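Local structure of probable porin (Pseudomonas aeruginosa, 4FSO) at residues Asn300-Asn305 against Ser314-Tyr319. The protein probably serves as an outer-membrane porin of the OprD family, a beta-barrel whose pore would let small solutes cross the outer membrane. Sequence-based numbering, arbitrary orientation.
Sequences NYLQVN and SWQLRY. With C8E ((hydroxyethyloxy)tri(ethyloxy)octane), chain G.
A loop folded into the lumen of the porin barrel meets the inward face of a wall strand where Asn300 sets its amide against Ser314 and Gln316. Residues alternate along segment 314-319 of strand 313-322: Ser314 and Gln316 turn toward the loop, whereas Trp315 turns away to the outer surface, where C10 of a bound C8E detergent lies 3.6 Å from its CD1, at the ring edge and near its plane. That division suits an indole to the apolar exterior and polar side chains to the interior. Asn300 is short but bifunctional. Its ND2 donates to Ser314 OG at 2.7 Å, the hydroxyl lying close to the asparagine amide plane, while its OD1 accepts from Gln316 NE2 at 2.8 Å. The second bond meets the carbonyl obliquely, the donor tilted 34° from its plane, with the two amide planes 61° apart. Gln316, with CG anti to the backbone N (chi1 175°) and an extended chain beyond, reaches far enough for NE2 also to serve Ala299 O. Leu302 CD1 lies beside that nitrogen, 4.2 Å away, and Leu302 also touches Val338 of the adjoining strand 331-344. The two bonds give both polar atoms of the buried Asn300 amide a partner without a formal charge and should favour one of the two amide orientations, tying the inward-folded loop to the barrel wall.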
loop_
_atom_site.group_PDB
_atom_site.type_symbol
_atom_site.label_atom_id
_atom_site.label_comp_id
_atom_site.label_asym_id
_atom_site.label_seq_id
_atom_site.Cartn_x
_atom_site.Cartn_y
_atom_site.Cartn_z
ATOM N N ASN A 300 -0.852 -10.125 -5.302
ATOM C CA ASN A 300 -0.797 -11.087 -4.206
ATOM C C ASN A 300 -0.159 -10.546 -2.923
ATOM O O ASN A 300 0.375 -11.305 -2.110
ATOM C CB ASN A 300 -0.155 -12.411 -4.650
ATOM C CG ASN A 300 -0.928 -13.081 -5.765
ATOM O OD1 ASN A 300 -2.022 -12.648 -6.125
ATOM N ND2 ASN A 300 -0.365 -14.158 -6.318
ATOM N N TYR A 301 -0.209 -9.235 -2.738
ATOM C CA TYR A 301 0.144 -8.700 -1.426
ATOM C C TYR A 301 -0.985 -8.970 -0.447
ATOM O O TYR A 301 -2.063 -8.406 -0.562
ATOM C CB TYR A 301 0.447 -7.205 -1.435
ATOM C CG TYR A 301 0.682 -6.721 -0.020
ATOM C CD1 TYR A 301 1.731 -7.238 0.742
ATOM C CD2 TYR A 301 -0.166 -5.798 0.577
ATOM C CE1 TYR A 301 1.942 -6.823 2.046
ATOM C CE2 TYR A 301 0.043 -5.372 1.883
ATOM C CZ TYR A 301 1.101 -5.882 2.615
ATOM O OH TYR A 301 1.314 -5.454 3.923
ATOM N N LEU A 302 -0.711 -9.830 0.519
ATOM C CA LEU A 302 -1.718 -10.303 1.463
ATOM C C LEU A 302 -1.431 -9.759 2.861
ATOM O O LEU A 302 -0.561 -8.913 3.022
ATOM C CB LEU A 302 -1.792 -11.842 1.447
ATOM C CG LEU A 302 -3.013 -12.290 0.659
ATOM C CD1 LEU A 302 -2.955 -11.774 -0.784
ATOM C CD2 LEU A 302 -3.235 -13.807 0.719
ATOM N N GLN A 303 -2.158 -10.242 3.865
ATOM C CA GLN A 303 -2.056 -9.678 5.215
ATOM C C GLN A 303 -0.666 -9.890 5.793
ATOM O O GLN A 303 -0.099 -8.988 6.425
ATOM C CB GLN A 303 -3.112 -10.284 6.118
ATOM C CG GLN A 303 -3.353 -9.568 7.445
ATOM C CD GLN A 303 -4.315 -10.354 8.334
ATOM O OE1 GLN A 303 -5.368 -10.828 7.873
ATOM N NE2 GLN A 303 -3.940 -10.530 9.601
ATOM N N VAL A 304 -0.092 -11.056 5.510
ATOM C CA VAL A 304 1.148 -11.466 6.154
ATOM C C VAL A 304 2.349 -11.647 5.214
ATOM O O VAL A 304 3.498 -11.505 5.615
ATOM C CB VAL A 304 0.872 -12.698 7.052
ATOM C CG1 VAL A 304 2.073 -13.613 7.171
ATOM C CG2 VAL A 304 0.441 -12.197 8.428
ATOM N N ASN A 305 2.068 -11.935 3.955
ATOM C CA ASN A 305 3.106 -12.365 3.025
ATOM C C ASN A 305 2.869 -11.720 1.677
ATOM O O ASN A 305 1.725 -11.470 1.300
ATOM C CB ASN A 305 3.158 -13.895 2.888
ATOM C CG ASN A 305 4.335 -14.367 2.040
ATOM O OD1 ASN A 305 5.470 -14.238 2.458
ATOM N ND2 ASN A 305 4.063 -14.913 0.842
ATOM N N SER A 314 2.720 -17.468 -8.095
ATOM C CA SER A 314 1.589 -17.645 -7.212
ATOM C C SER A 314 0.275 -17.345 -7.920
ATOM O O SER A 314 0.236 -16.616 -8.922
ATOM C CB SER A 314 1.746 -16.774 -5.949
ATOM O OG SER A 314 2.014 -15.407 -6.257
ATOM N N TRP A 315 -0.800 -17.924 -7.396
ATOM C CA TRP A 315 -2.140 -17.573 -7.843
ATOM C C TRP A 315 -3.055 -17.291 -6.655
ATOM O O TRP A 315 -2.821 -17.774 -5.547
ATOM C CB TRP A 315 -2.732 -18.630 -8.787
ATOM C CG TRP A 315 -2.984 -19.936 -8.133
ATOM C CD1 TRP A 315 -2.186 -21.049 -8.178
ATOM C CD2 TRP A 315 -4.118 -20.285 -7.329
ATOM N NE1 TRP A 315 -2.751 -22.060 -7.445
ATOM C CE2 TRP A 315 -3.939 -21.618 -6.912
ATOM C CE3 TRP A 315 -5.266 -19.596 -6.916
ATOM C CZ2 TRP A 315 -4.862 -22.277 -6.102
ATOM C CZ3 TRP A 315 -6.178 -20.248 -6.117
ATOM C CH2 TRP A 315 -5.975 -21.575 -5.718
ATOM N N GLN A 316 -4.079 -16.481 -6.905
ATOM C CA GLN A 316 -4.995 -16.029 -5.876
ATOM C C GLN A 316 -6.430 -16.249 -6.302
ATOM O O GLN A 316 -6.773 -16.127 -7.476
ATOM C CB GLN A 316 -4.784 -14.545 -5.551
ATOM C CG GLN A 316 -5.796 -13.938 -4.554
ATOM C CD GLN A 316 -5.519 -12.467 -4.220
ATOM O OE1 GLN A 316 -6.301 -11.824 -3.521
ATOM N NE2 GLN A 316 -4.395 -11.931 -4.723
ATOM N N LEU A 317 -7.251 -16.591 -5.321
ATOM C CA LEU A 317 -8.677 -16.595 -5.456
ATOM C C LEU A 317 -9.190 -15.753 -4.299
ATOM O O LEU A 317 -8.726 -15.883 -3.168
ATOM C CB LEU A 317 -9.188 -18.022 -5.325
ATOM C CG LEU A 317 -10.272 -18.475 -6.301
ATOM C CD1 LEU A 317 -10.970 -19.669 -5.709
ATOM C CD2 LEU A 317 -11.265 -17.365 -6.627
ATOM N N ARG A 318 -10.145 -14.880 -4.579
ATOM C CA ARG A 318 -10.701 -14.003 -3.548
ATOM C C ARG A 318 -12.208 -13.818 -3.767
ATOM O O ARG A 318 -12.717 -13.815 -4.897
ATOM C CB ARG A 318 -9.983 -12.646 -3.574
ATOM C CG ARG A 318 -10.598 -11.585 -2.696
ATOM C CD ARG A 318 -10.011 -10.233 -3.015
ATOM N NE ARG A 318 -10.673 -9.164 -2.284
ATOM C CZ ARG A 318 -10.058 -8.283 -1.502
ATOM N NH1 ARG A 318 -8.747 -8.339 -1.338
ATOM N NH2 ARG A 318 -10.771 -7.353 -0.873
ATOM N N TYR A 319 -12.937 -13.670 -2.681
ATOM C CA TYR A 319 -14.354 -13.432 -2.821
ATOM C C TYR A 319 -14.733 -12.312 -1.878
ATOM O O TYR A 319 -14.313 -12.301 -0.722
ATOM C CB TYR A 319 -15.124 -14.705 -2.521
ATOM C CG TYR A 319 -16.582 -14.466 -2.279
ATOM C CD1 TYR A 319 -17.452 -14.282 -3.345
ATOM C CD2 TYR A 319 -17.095 -14.432 -0.976
ATOM C CE1 TYR A 319 -18.794 -14.064 -3.130
ATOM C CE2 TYR A 319 -18.430 -14.213 -0.751
ATOM C CZ TYR A 319 -19.280 -14.023 -1.834
ATOM O OH TYR A 319 -20.623 -13.804 -1.624
HETATM C C1 C8E G . -8.042 -21.673 -15.035
HETATM C C2 C8E G . -6.544 -21.573 -14.751
HETATM C C3 C8E G . -6.217 -21.365 -13.269
HETATM C C4 C8E G . -4.795 -21.824 -12.936
HETATM C C5 C8E G . -3.992 -20.845 -12.076
HETATM C C6 C8E G . -3.023 -19.991 -12.890
HETATM C C7 C8E G . -1.762 -19.668 -12.103
HETATM C C8 C8E G . -0.572 -20.407 -12.711
HETATM O O9 C8E G . 0.591 -20.157 -11.952
HETATM C C10 C8E G . 0.418 -20.484 -10.591
HETATM C C11 C8E G . 1.729 -21.017 -10.030
HETATM O O12 C8E G . 1.473 -21.678 -8.813
HETATM C C13 C8E G . 1.584 -23.086 -8.937
HETATM C C14 C8E G . 0.665 -23.801 -7.947
#